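Long-range contacts in arylsulfatase (Pseudoalteromonas sp. MB47, PDB 7AJ0), which probably hydrolyses sulfate esters of the algal polysaccharide fucoidan in an exo-acting manner: residues T103-A107 with L120-I124; D185-L190 with R212-L216; I237-Q242 with Y276-Y281; S267-I271 with A294-V298; A288-R292 with P334-Y338. All blocks are in the same frame, centred on the assembly; numbering follows the deposited sequence.

In the fold
Contacts 1 and 4 lie closest to the calcium ion, which in sulfatases marks the active site: the side chains of Thr103 and Ile271 are each about 8 Å from it. Their centres are about 20 Å apart, yet they are joined where Arg106 NH1 meets Ser267 OG at 2.8 Å. Contacts 3 and 4, with centres about 9 Å apart, touch where Glu297 of contact 4 accepts from Gln242 NE2 and Ala278 N of contact 3. Contacts 4 and 5 both use helix 290-311, their centres about 11 Å apart, and meet through Ile271. Contact 2 lies about 15 Å from contact 3 between centres and reaches it by packing Tyr186, Thr187 and Leu190 on Ile237.

Contact 1 (T103-A107 with L120-I124); sequences TSSRA and LVRPI
Leu120 begins the contact by laying its CB against Ala107 CB, 3.6 Å away, on a helix whose first turn carries the sulfatase signature. Cys102, a ligand of the calcium ion, is followed there by Thr103, Ser104, Ser105 and Arg106, which fits the C-x-(P/A/S)-x-R signature of type I sulfatases, with Ser104 in the third place; the cysteine of this signature is normally matured to formylglycine. The small methyl of Ala107 lets the leucine come close, and Leu120 also turns its backbone O toward Thr103 CG2, at 3.7 Å. Val121 and Arg122 point their CB atoms away from the helix, and their backbone does the work. Val121 O accepts a hydrogen bond of 3.1 Å from a water that is also bonded to Ser104 OG, at 2.8 Å. Ser104 has its OG beside its own backbone N (chi1 -71°), and this rotation brings the hydroxyl to that water. Both Ser104 and Val121 also pack on Pro115 of helix 115-118, while Arg426 donates to Val121 O. Arg122 offers its carbonyl carbon, which lies 3.7 Å from Thr103 CG2. Threonine suits this place because its two branches divide the labour: CG2 packs on the loop backbone, while OG1 donates to His159 O. Replacing it with an alanine would remove both branches and would probably open a gap beside Arg122 and leave His159 O without this donor. Pro123 follows, its ring crossing the threonine side chain at about a right angle, with CD 3.4 Å from Thr103 OG1.

Contact 2 (D185-L190 with R212-L216); sequences DYTQFL and RPEGL
Tyr186 lies flat beneath the ring of Pro213 and reaches past it to Gly215. Its CB packs on Ile237 and starts the side chain outside the contact proper. From CG onward the proline covers one face: Pro213 CG stands 3.6 Å from the centroid of the Tyr186 ring and only 10° off its normal, a CH-pi contact almost over the centre. Farther out, Tyr186 CE2 is 3.6 Å from Pro213 CB and equally near Gly215 CA, which comes in at the ring edge. The tip then makes the one hydrogen bond of the contact, Tyr186 OH donating to Gly215 O at 2.6 Å from above the carbonyl plane. Glycine is called for at this position, since at its backbone angles any side chain would be expected to collide with the carbonyl O of Glu214. Asp185 flanks the same proline, its OD1 3.5 Å from Pro213 CD, while its OD2 is bonded to Ser181. A second CH-pi contact lies alongside. Phe189 and Arg212 run antiparallel as side chains, ring and guanidinium planes 24° apart, with Arg212 CB 4.0 Å from the centroid of the Phe189 ring and Phe189 CB in turn under one face of the guanidinium. The arginine chain, extended from CG to NE with CG anti to the backbone N (chi1 171°), carries the guanidinium on to Leu190 CD2. Helix 234-238 packs on Tyr186 and Leu190, helix 202-208 touches Phe189 and Arg212, and the strand that begins at Gly215 pairs antiparallel with strand 226-230.

Contact 3 (I237-Q242 with Y276-Y281); sequences ISMIDQ and YPAPKY
Ser238, where helix 234-238 gives way to helix 240-258, meets the loop that leads from strand 262-267 to helix 290-311, its CA making a CA-H...O contact of 3.3 Å with Tyr276 O. Its CB rests near Pro277 O, and the hydroxyl, held between the backbone N and the carbonyl carbon (chi1 74°), is turned back to Glu235 O. A small side chain is consistent with so close an approach of the backbones. Just past it, Met239 is the N-cap residue of helix 240-258. Folded back on itself by two turns of its chain, it brings SD within 4.1 Å of Pro279 CD, crossing the proline ring at about a right angle. One turn on, Gln242 sets its CG against Ala278 CB at 4.0 Å. Its amide then divides: OE1 takes a long, weak hydrogen bond of 3.5 Å from Lys280 NZ, while NE2 sits at the edge of the Tyr281 ring.

Two waters complete this shell. One donates to both Ile237 O and Tyr276 O, reconciling two acceptors; the other accepts from Gln242 NE2 at 2.9 Å and is bonded to Tyr281 OH. Farther out, Glu297 of helix 290-311 holds both sides, accepting from Gln242 NE2 with OE2 and from Ala278 N with OE1. At the start of the segment, the Tyr276 ring receives Arg193 of a neighbouring subunit in a cation-pi contact. Glutamine suits its place because one neutral amide can both donate and accept; the bond to Glu297 is likely to set its flip, with Lys280 a weak second partner.

Contact 4 (S267-I271 with A294-V298); sequences SFSKI and AMVEV
Phe268 and Val298 meet where the loop leaving strand 262-267 packs on helix 290-311. This helix is the crossover of a beta-alpha-beta unit, since strands 262-267 and 318-324 both run parallel to strand 53-59 and lie on its two sides, in the core of a sulfatase of the alkaline phosphatase clan. Apolar contacts come first. Val298 CG1 stands over the centre of the Phe268 ring, 4.0 Å from its centroid and 11° off the normal, a CH-pi contact. The other methyl, CG2, is 3.9 Å from Phe268 CD1 and 3.7 Å from Lys270 CB; a beta-branched valine thus serves two neighbours at once. Ile271, which follows a cis peptide bond, puts CG2 against Ala294 CB at 4.2 Å and near Met295 SD. Ala294, small enough to admit the lysine, also has Lys270 CD lying over its methyl.

The charged contacts lie at the other end of that lysine. Lys270 NZ and Glu297 OE2 are 4.1 Å apart, too far for a salt bridge, and a water fills the interval: it accepts from NZ and donates to OE2, the latter bond being 2.7 Å. The direct salt bridge of Lys270 goes to Asp241, while Gln242 is the main partner of OE2. Backbone hydrogen bonds of Lys270 and Ile271 with Asp60, a calcium ligand, tie the loop to the metal site. The lysine is bent at its end (chi4 57°), which turns NZ toward the water and leaves CE 3.4 Å from Glu297 OE1.

Contact 5 (A288-R292 with P334-Y338); sequences AMPVR and PDSGY
Val291 presses against a tightly folded piece of chain: Pro334 is preceded by a cis peptide bond, and Asp335 directly after it is the centre of an inverse gamma turn, closed by a weak bond from Ser336 N to Pro334 O. The carboxylate of Asp335 comes back to the helix, with OD1 3.3 Å from Val291 CB, and that oxygen is held by Asn275. Val291 has CG1 between its backbone N and carbonyl carbon (chi1 72°), a rotation that places this methyl 3.6 Å from both Pro334 O and Ser336 O. A compact, branched side chain suits a place between two carbonyl oxygens and a carboxylate. The crossover helix 290-311 begins here, Met289 at its N-cap, set against the loop that follows strand 318-324; the N-H of Val291, in the first turn, is satisfied by a water at 3.1 Å that donates in turn to Pro334 O. Met289 lays CE against Pro334 CG at 3.8 Å. Arg292 makes the direct polar bond: NH1 donates to Ser336 O at 3.1 Å with an angle of 146° at the hydrogen, the oxygen lying 22° out of the guanidinium plane. Its NE donates to Ile76 O and its NH2 to Asn471 O of a neighbouring subunit, so one guanidinium grips three carbonyls. A leucine in its place would have no N-H groups to offer and would probably leave all three oxygens without this donor, weakening the subunit junction as well. Farther along, Tyr338 approaches the guanidinium with its CB, while its backbone N is bonded to Asp66 OD1.

Contact 1 (T103-A107 with L120-I124)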
# COMPACT_ATOMS: atom_id res chain seq x y z
N THR A 103 22.35 10.30 20.79
CA THR A 103 22.83 11.54 21.38
C THR A 103 21.75 12.22 22.21
O THR A 103 22.03 12.80 23.27
CB THR A 103 23.32 12.48 20.28
OG1 THR A 103 24.39 11.86 19.56
CG2 THR A 103 23.80 13.80 20.88
N SER A 104 20.50 12.15 21.75
CA SER A 104 19.41 12.83 22.45
C SER A 104 19.13 12.17 23.80
O SER A 104 18.91 12.86 24.80
CB SER A 104 18.16 12.83 21.58
OG SER A 104 18.31 13.72 20.49
N SER A 105 19.14 10.84 23.84
CA SER A 105 18.87 10.14 25.10
C SER A 105 20.02 10.30 26.09
O SER A 105 19.79 10.41 27.30
CB SER A 105 18.63 8.65 24.82
OG SER A 105 17.37 8.45 24.22
N ARG A 106 21.26 10.31 25.59
CA ARG A 106 22.40 10.42 26.49
C ARG A 106 22.56 11.83 27.04
O ARG A 106 23.00 12.00 28.18
CB ARG A 106 23.66 9.95 25.76
CG ARG A 106 23.68 8.44 25.59
CD ARG A 106 24.42 7.98 24.35
NE ARG A 106 24.11 6.58 24.08
CZ ARG A 106 24.61 5.56 24.77
NH1 ARG A 106 25.45 5.78 25.77
NH2 ARG A 106 24.27 4.32 24.46
N ALA A 107 22.19 12.84 26.25
CA ALA A 107 22.12 14.20 26.78
C ALA A 107 21.08 14.29 27.88
O ALA A 107 21.32 14.88 28.94
CB ALA A 107 21.80 15.18 25.65
N LEU A 120 21.54 19.63 22.27
CA LEU A 120 22.24 18.36 22.10
C LEU A 120 21.36 17.33 21.40
O LEU A 120 21.14 16.22 21.89
CB LEU A 120 22.70 17.85 23.47
CG LEU A 120 23.61 18.81 24.24
CD1 LEU A 120 23.82 18.34 25.67
CD2 LEU A 120 24.94 18.97 23.52
N VAL A 121 20.85 17.71 20.22
CA VAL A 121 20.09 16.78 19.39
C VAL A 121 20.98 16.04 18.40
O VAL A 121 20.54 15.03 17.82
CB VAL A 121 18.96 17.50 18.63
CG1 VAL A 121 17.98 18.14 19.60
CG2 VAL A 121 19.53 18.54 17.67
N ARG A 122 22.20 16.50 18.18
CA ARG A 122 23.16 15.87 17.29
C ARG A 122 24.54 15.93 17.93
O ARG A 122 24.84 16.88 18.68
CB ARG A 122 23.21 16.56 15.92
CG ARG A 122 21.96 16.37 15.08
CD ARG A 122 22.00 17.24 13.83
NE ARG A 122 20.82 17.01 12.99
CZ ARG A 122 20.66 15.96 12.20
NH1 ARG A 122 21.60 15.02 12.14
NH2 ARG A 122 19.56 15.84 11.47
N PRO A 123 25.40 14.95 17.66
CA PRO A 123 26.78 15.02 18.19
C PRO A 123 27.57 16.10 17.46
O PRO A 123 27.67 16.09 16.23
CB PRO A 123 27.33 13.62 17.92
CG PRO A 123 26.55 13.12 16.75
CD PRO A 123 25.17 13.72 16.88
N ILE A 124 28.14 17.03 18.22
CA ILE A 124 28.96 18.09 17.66
C ILE A 124 30.37 17.55 17.46
O ILE A 124 31.05 17.19 18.44
CB ILE A 124 28.95 19.33 18.55
CG1 ILE A 124 27.53 19.67 19.00
CG2 ILE A 124 29.58 20.51 17.81
CD1 ILE A 124 27.44 20.87 19.93
O HOH W 1 20.05 12.15 18.93

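Contact 2 (D185-L190 with R212-L216)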
# COMPACT_ATOMS: atom_id res chain seq x y z
N ASP A 185 31.15 4.27 14.11
CA ASP A 185 32.21 5.16 13.64
C ASP A 185 33.52 4.41 13.47
O ASP A 185 34.30 4.69 12.56
CB ASP A 185 32.37 6.33 14.61
CG ASP A 185 33.30 7.41 14.07
OD1 ASP A 185 33.70 7.32 12.89
OD2 ASP A 185 33.62 8.34 14.83
N TYR A 186 33.79 3.44 14.35
CA TYR A 186 35.00 2.64 14.24
C TYR A 186 34.87 1.56 13.16
O TYR A 186 35.80 1.36 12.37
CB TYR A 186 35.34 1.98 15.58
CG TYR A 186 35.73 2.94 16.68
CD1 TYR A 186 34.77 3.59 17.44
CD2 TYR A 186 37.07 3.17 16.97
CE1 TYR A 186 35.13 4.45 18.45
CE2 TYR A 186 37.44 4.04 17.98
CZ TYR A 186 36.46 4.67 18.72
OH TYR A 186 36.82 5.54 19.73
N THR A 187 33.74 0.86 13.13
CA THR A 187 33.64 -0.35 12.31
C THR A 187 33.54 -0.05 10.83
O THR A 187 33.87 -0.92 10.01
CB THR A 187 32.44 -1.18 12.76
OG1 THR A 187 31.24 -0.40 12.68
CG2 THR A 187 32.63 -1.67 14.19
N GLN A 188 33.09 1.15 10.44
CA GLN A 188 33.03 1.49 9.03
C GLN A 188 34.42 1.52 8.39
O GLN A 188 34.53 1.45 7.17
CB GLN A 188 32.34 2.84 8.83
CG GLN A 188 33.07 4.01 9.45
CD GLN A 188 32.31 5.32 9.31
OE1 GLN A 188 31.39 5.43 8.50
NE2 GLN A 188 32.68 6.31 10.10
N PHE A 189 35.47 1.62 9.20
CA PHE A 189 36.84 1.61 8.70
C PHE A 189 37.53 0.26 8.93
O PHE A 189 38.74 0.16 8.72
CB PHE A 189 37.66 2.72 9.37
CG PHE A 189 37.18 4.11 9.02
CD1 PHE A 189 37.43 4.65 7.77
CD2 PHE A 189 36.49 4.87 9.95
CE1 PHE A 189 36.99 5.92 7.45
CE2 PHE A 189 36.05 6.14 9.64
CZ PHE A 189 36.30 6.67 8.39
N LEU A 190 36.79 -0.76 9.34
CA LEU A 190 37.35 -2.08 9.62
C LEU A 190 36.76 -3.19 8.77
O LEU A 190 37.49 -4.10 8.36
CB LEU A 190 37.13 -2.43 11.10
CG LEU A 190 37.72 -1.46 12.13
CD1 LEU A 190 37.33 -1.89 13.55
CD2 LEU A 190 39.23 -1.39 11.98
N ARG A 212 38.99 9.15 10.96
CA ARG A 212 38.82 7.87 11.64
C ARG A 212 39.19 8.01 13.11
O ARG A 212 40.28 8.50 13.42
CB ARG A 212 39.70 6.83 10.95
CG ARG A 212 39.83 5.48 11.64
CD ARG A 212 41.10 4.78 11.15
NE ARG A 212 41.22 3.41 11.65
CZ ARG A 212 41.37 2.33 10.89
NH1 ARG A 212 41.44 2.42 9.57
NH2 ARG A 212 41.46 1.14 11.47
N PRO A 213 38.34 7.58 14.04
CA PRO A 213 38.73 7.62 15.46
C PRO A 213 39.90 6.68 15.73
O PRO A 213 40.00 5.60 15.16
CB PRO A 213 37.46 7.17 16.19
CG PRO A 213 36.70 6.36 15.19
CD PRO A 213 37.00 6.98 13.85
N GLU A 214 40.78 7.11 16.63
CA GLU A 214 41.99 6.35 16.90
C GLU A 214 41.76 5.20 17.88
O GLU A 214 42.45 4.18 17.80
CB GLU A 214 43.09 7.27 17.43
CG GLU A 214 43.65 8.22 16.37
CD GLU A 214 44.74 9.12 16.90
OE1 GLU A 214 44.73 9.42 18.11
OE2 GLU A 214 45.61 9.53 16.10
N GLY A 215 40.80 5.34 18.78
CA GLY A 215 40.52 4.29 19.74
C GLY A 215 39.77 4.85 20.94
O GLY A 215 39.12 5.88 20.86
N LEU A 216 39.89 4.13 22.06
CA LEU A 216 39.27 4.56 23.30
C LEU A 216 40.10 5.68 23.93
O LEU A 216 41.33 5.59 23.99
CB LEU A 216 39.13 3.39 24.27
CG LEU A 216 38.34 2.21 23.72
CD1 LEU A 216 38.18 1.12 24.76
CD2 LEU A 216 36.98 2.66 23.22

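Contact 3 (I237-Q242 with Y276-Y281)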
# COMPACT_ATOMS: atom_id res chain seq x y z
N ILE A 237 38.72 -4.23 18.32
CA ILE A 237 37.40 -3.74 18.71
C ILE A 237 36.55 -4.85 19.32
O ILE A 237 35.57 -4.55 20.01
CB ILE A 237 36.68 -3.11 17.50
CG1 ILE A 237 35.57 -2.17 17.99
CG2 ILE A 237 36.08 -4.18 16.60
CD1 ILE A 237 34.98 -1.30 16.91
N SER A 238 36.89 -6.11 19.09
CA SER A 238 36.12 -7.20 19.69
C SER A 238 36.28 -7.25 21.20
O SER A 238 35.42 -7.81 21.89
CB SER A 238 36.53 -8.54 19.07
OG SER A 238 37.79 -8.96 19.55
N MET A 239 37.35 -6.66 21.73
CA MET A 239 37.60 -6.62 23.17
C MET A 239 37.07 -5.35 23.82
O MET A 239 37.28 -5.14 25.02
CB MET A 239 39.10 -6.72 23.44
CG MET A 239 39.76 -7.96 22.85
SD MET A 239 39.10 -9.49 23.55
CE MET A 239 39.43 -9.26 25.29
N ILE A 240 36.36 -4.50 23.06
CA ILE A 240 36.04 -3.16 23.53
C ILE A 240 35.27 -3.21 24.85
O ILE A 240 35.57 -2.46 25.78
CB ILE A 240 35.27 -2.40 22.44
CG1 ILE A 240 35.22 -0.90 22.75
CG2 ILE A 240 33.85 -2.94 22.28
CD1 ILE A 240 34.69 -0.07 21.60
N ASP A 241 34.28 -4.09 24.95
CA ASP A 241 33.46 -4.15 26.16
C ASP A 241 34.14 -4.91 27.29
O ASP A 241 33.75 -4.75 28.45
CB ASP A 241 32.10 -4.77 25.85
CG ASP A 241 31.07 -3.74 25.43
OD1 ASP A 241 30.75 -2.86 26.26
OD2 ASP A 241 30.60 -3.78 24.28
N GLN A 242 35.15 -5.74 26.98
CA GLN A 242 35.97 -6.32 28.04
C GLN A 242 36.89 -5.28 28.65
O GLN A 242 37.14 -5.28 29.86
CB GLN A 242 36.77 -7.50 27.49
CG GLN A 242 35.93 -8.63 26.93
CD GLN A 242 35.05 -9.28 27.97
OE1 GLN A 242 35.53 -9.79 28.98
NE2 GLN A 242 33.74 -9.27 27.72
N TYR A 276 30.66 -6.85 17.40
CA TYR A 276 31.78 -7.79 17.36
C TYR A 276 32.08 -8.22 18.79
O TYR A 276 32.89 -7.60 19.49
CB TYR A 276 33.00 -7.16 16.69
CG TYR A 276 32.91 -7.20 15.19
CD1 TYR A 276 33.36 -8.30 14.47
CD2 TYR A 276 32.35 -6.14 14.48
CE1 TYR A 276 33.27 -8.34 13.10
CE2 TYR A 276 32.25 -6.18 13.11
CZ TYR A 276 32.71 -7.28 12.42
OH TYR A 276 32.62 -7.32 11.05
N PRO A 277 31.43 -9.29 19.26
CA PRO A 277 31.69 -9.76 20.62
C PRO A 277 33.10 -10.31 20.77
O PRO A 277 33.80 -10.60 19.79
CB PRO A 277 30.65 -10.87 20.83
CG PRO A 277 29.62 -10.65 19.76
CD PRO A 277 30.36 -10.06 18.60
N ALA A 278 33.52 -10.47 22.02
CA ALA A 278 34.81 -11.06 22.29
C ALA A 278 34.84 -12.49 21.76
O ALA A 278 33.80 -13.16 21.70
CB ALA A 278 35.11 -11.05 23.79
N PRO A 279 36.01 -12.98 21.34
CA PRO A 279 36.09 -14.36 20.83
C PRO A 279 35.46 -15.40 21.74
O PRO A 279 34.88 -16.38 21.24
CB PRO A 279 37.61 -14.59 20.69
CG PRO A 279 38.15 -13.22 20.41
CD PRO A 279 37.29 -12.26 21.20
N LYS A 280 35.57 -15.23 23.06
CA LYS A 280 34.92 -16.13 23.99
C LYS A 280 33.46 -16.38 23.63
O LYS A 280 32.94 -17.49 23.82
CB LYS A 280 34.99 -15.55 25.41
CG LYS A 280 36.27 -15.83 26.16
CD LYS A 280 36.56 -14.74 27.21
CE LYS A 280 35.30 -14.26 27.93
NZ LYS A 280 35.62 -13.26 29.00
N TYR A 281 32.77 -15.37 23.11
CA TYR A 281 31.33 -15.40 22.97
C TYR A 281 30.86 -15.74 21.56
O TYR A 281 29.65 -15.68 21.29
CB TYR A 281 30.73 -14.05 23.39
CG TYR A 281 30.98 -13.72 24.84
CD1 TYR A 281 30.31 -14.41 25.84
CD2 TYR A 281 31.87 -12.73 25.21
CE1 TYR A 281 30.53 -14.12 27.17
CE2 TYR A 281 32.10 -12.43 26.53
CZ TYR A 281 31.42 -13.13 27.51
OH TYR A 281 31.64 -12.83 28.83
O HOH W 2 33.06 -4.71 19.43
O HOH W 3 32.60 -10.64 30.04

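Contact 4 (S267-I271 with A294-V298)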
# COMPACT_ATOMS: atom_id res chain seq x y z
N SER A 267 28.53 2.61 30.20
CA SER A 267 27.82 2.78 28.93
C SER A 267 28.38 1.77 27.93
O SER A 267 29.35 2.04 27.22
CB SER A 267 27.98 4.23 28.44
OG SER A 267 27.41 4.41 27.16
N PHE A 268 27.74 0.60 27.87
CA PHE A 268 28.17 -0.43 26.93
C PHE A 268 28.25 0.14 25.52
O PHE A 268 27.44 0.99 25.12
CB PHE A 268 27.19 -1.61 26.92
CG PHE A 268 27.13 -2.37 28.20
CD1 PHE A 268 27.99 -3.43 28.43
CD2 PHE A 268 26.18 -2.06 29.16
CE1 PHE A 268 27.93 -4.14 29.61
CE2 PHE A 268 26.11 -2.78 30.34
CZ PHE A 268 26.99 -3.82 30.56
N SER A 269 29.22 -0.35 24.74
CA SER A 269 29.19 -0.11 23.31
C SER A 269 28.12 -0.97 22.64
O SER A 269 27.44 -0.53 21.71
CB SER A 269 30.55 -0.39 22.69
OG SER A 269 30.48 -0.30 21.27
N LYS A 270 27.95 -2.20 23.11
CA LYS A 270 26.90 -3.07 22.60
C LYS A 270 25.53 -2.51 23.01
O LYS A 270 25.40 -1.84 24.04
CB LYS A 270 27.09 -4.49 23.13
CG LYS A 270 28.28 -5.20 22.52
CD LYS A 270 28.79 -6.31 23.42
CE LYS A 270 29.96 -7.04 22.77
NZ LYS A 270 31.09 -6.12 22.44
N ILE A 271 24.50 -2.80 22.20
CA ILE A 271 24.57 -3.65 21.03
C ILE A 271 24.48 -2.84 19.73
O ILE A 271 23.80 -3.22 18.78
CB ILE A 271 23.43 -4.71 21.04
CG1 ILE A 271 22.07 -4.03 21.14
CG2 ILE A 271 23.62 -5.67 22.20
CD1 ILE A 271 20.90 -4.97 20.94
N ALA A 294 26.47 -10.79 21.43
CA ALA A 294 26.76 -9.57 22.16
C ALA A 294 25.83 -9.40 23.36
O ALA A 294 26.24 -8.87 24.40
CB ALA A 294 26.64 -8.36 21.23
N MET A 295 24.58 -9.85 23.23
CA MET A 295 23.65 -9.76 24.35
C MET A 295 24.09 -10.66 25.50
O MET A 295 23.94 -10.30 26.67
CB MET A 295 22.24 -10.12 23.88
CG MET A 295 21.13 -9.60 24.78
SD MET A 295 21.27 -7.83 25.13
CE MET A 295 20.74 -7.78 26.84
N VAL A 296 24.66 -11.83 25.18
CA VAL A 296 25.18 -12.70 26.23
C VAL A 296 26.39 -12.06 26.90
O VAL A 296 26.57 -12.17 28.12
CB VAL A 296 25.52 -14.09 25.64
CG1 VAL A 296 26.25 -14.94 26.66
CG2 VAL A 296 24.25 -14.79 25.17
N GLU A 297 27.24 -11.39 26.12
CA GLU A 297 28.38 -10.69 26.71
C GLU A 297 27.93 -9.58 27.65
O GLU A 297 28.46 -9.44 28.76
CB GLU A 297 29.28 -10.13 25.61
CG GLU A 297 30.46 -9.30 26.12
CD GLU A 297 31.60 -9.20 25.11
OE1 GLU A 297 31.51 -9.84 24.04
OE2 GLU A 297 32.58 -8.48 25.39
N VAL A 298 26.94 -8.79 27.24
CA VAL A 298 26.44 -7.72 28.09
C VAL A 298 25.89 -8.29 29.40
O VAL A 298 26.07 -7.70 30.47
CB VAL A 298 25.37 -6.90 27.35
CG1 VAL A 298 24.58 -6.03 28.33
CG2 VAL A 298 26.02 -6.04 26.27
O HOH W 4 33.84 -6.84 23.69

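Contact 5 (A288-R292 with P334-Y338)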
# COMPACT_ATOMS: atom_id res chain seq x y z
N ALA A 288 23.37 -17.88 17.80
CA ALA A 288 24.67 -17.90 17.13
C ALA A 288 24.76 -16.81 16.07
O ALA A 288 25.17 -17.04 14.93
CB ALA A 288 24.95 -19.28 16.52
N MET A 289 24.35 -15.60 16.45
CA MET A 289 24.45 -14.42 15.61
C MET A 289 25.15 -13.32 16.39
O MET A 289 25.03 -13.25 17.61
CB MET A 289 23.07 -13.93 15.16
CG MET A 289 22.42 -14.83 14.11
SD MET A 289 23.18 -14.68 12.48
CE MET A 289 22.55 -13.09 11.94
N PRO A 290 25.90 -12.45 15.70
CA PRO A 290 26.69 -11.44 16.43
C PRO A 290 25.91 -10.64 17.45
O PRO A 290 26.40 -10.44 18.57
CB PRO A 290 27.23 -10.55 15.29
CG PRO A 290 27.34 -11.47 14.13
CD PRO A 290 26.16 -12.42 14.25
N VAL A 291 24.70 -10.17 17.11
CA VAL A 291 23.98 -9.29 18.03
C VAL A 291 23.47 -10.06 19.24
O VAL A 291 23.32 -9.49 20.33
CB VAL A 291 22.84 -8.58 17.29
CG1 VAL A 291 21.71 -9.55 16.99
CG2 VAL A 291 22.33 -7.40 18.11
N ARG A 292 23.18 -11.35 19.08
CA ARG A 292 22.74 -12.15 20.22
C ARG A 292 23.93 -12.59 21.08
O ARG A 292 23.84 -12.59 22.31
CB ARG A 292 21.96 -13.38 19.74
CG ARG A 292 20.71 -13.05 18.95
CD ARG A 292 19.61 -12.41 19.79
NE ARG A 292 18.39 -12.23 19.01
CZ ARG A 292 17.98 -11.07 18.49
NH1 ARG A 292 18.66 -9.95 18.68
NH2 ARG A 292 16.85 -11.04 17.79
N PRO A 334 20.40 -7.88 10.11
CA PRO A 334 20.08 -8.62 11.33
C PRO A 334 20.94 -8.28 12.54
O PRO A 334 20.91 -9.02 13.53
CB PRO A 334 20.32 -10.08 10.91
CG PRO A 334 21.46 -9.98 9.95
CD PRO A 334 21.30 -8.65 9.23
N ASP A 335 21.70 -7.20 12.47
CA ASP A 335 22.47 -6.72 13.62
C ASP A 335 21.60 -5.77 14.45
O ASP A 335 21.89 -4.58 14.61
CB ASP A 335 23.75 -6.05 13.16
CG ASP A 335 24.81 -6.01 14.25
OD1 ASP A 335 24.52 -6.43 15.38
OD2 ASP A 335 25.94 -5.55 13.96
N SER A 336 20.50 -6.32 14.97
CA SER A 336 19.45 -5.53 15.58
C SER A 336 18.88 -6.24 16.80
O SER A 336 18.73 -7.47 16.80
CB SER A 336 18.30 -5.28 14.58
OG SER A 336 18.79 -4.72 13.38
N GLY A 337 18.56 -5.46 17.83
CA GLY A 337 17.81 -5.97 18.96
C GLY A 337 16.35 -6.18 18.60
O GLY A 337 15.93 -6.07 17.44
N TYR A 338 15.57 -6.50 19.62
CA TYR A 338 14.17 -6.86 19.45
C TYR A 338 13.28 -6.07 20.39
O TYR A 338 13.62 -5.89 21.56
CB TYR A 338 13.96 -8.36 19.70
CG TYR A 338 12.55 -8.71 20.10
CD1 TYR A 338 11.52 -8.68 19.16
CD2 TYR A 338 12.24 -9.05 21.40
CE1 TYR A 338 10.23 -8.99 19.52
CE2 TYR A 338 10.95 -9.37 21.77
CZ TYR A 338 9.94 -9.34 20.82
OH TYR A 338 8.65 -9.64 21.18
O HOH W 5 23.68 -10.07 14.19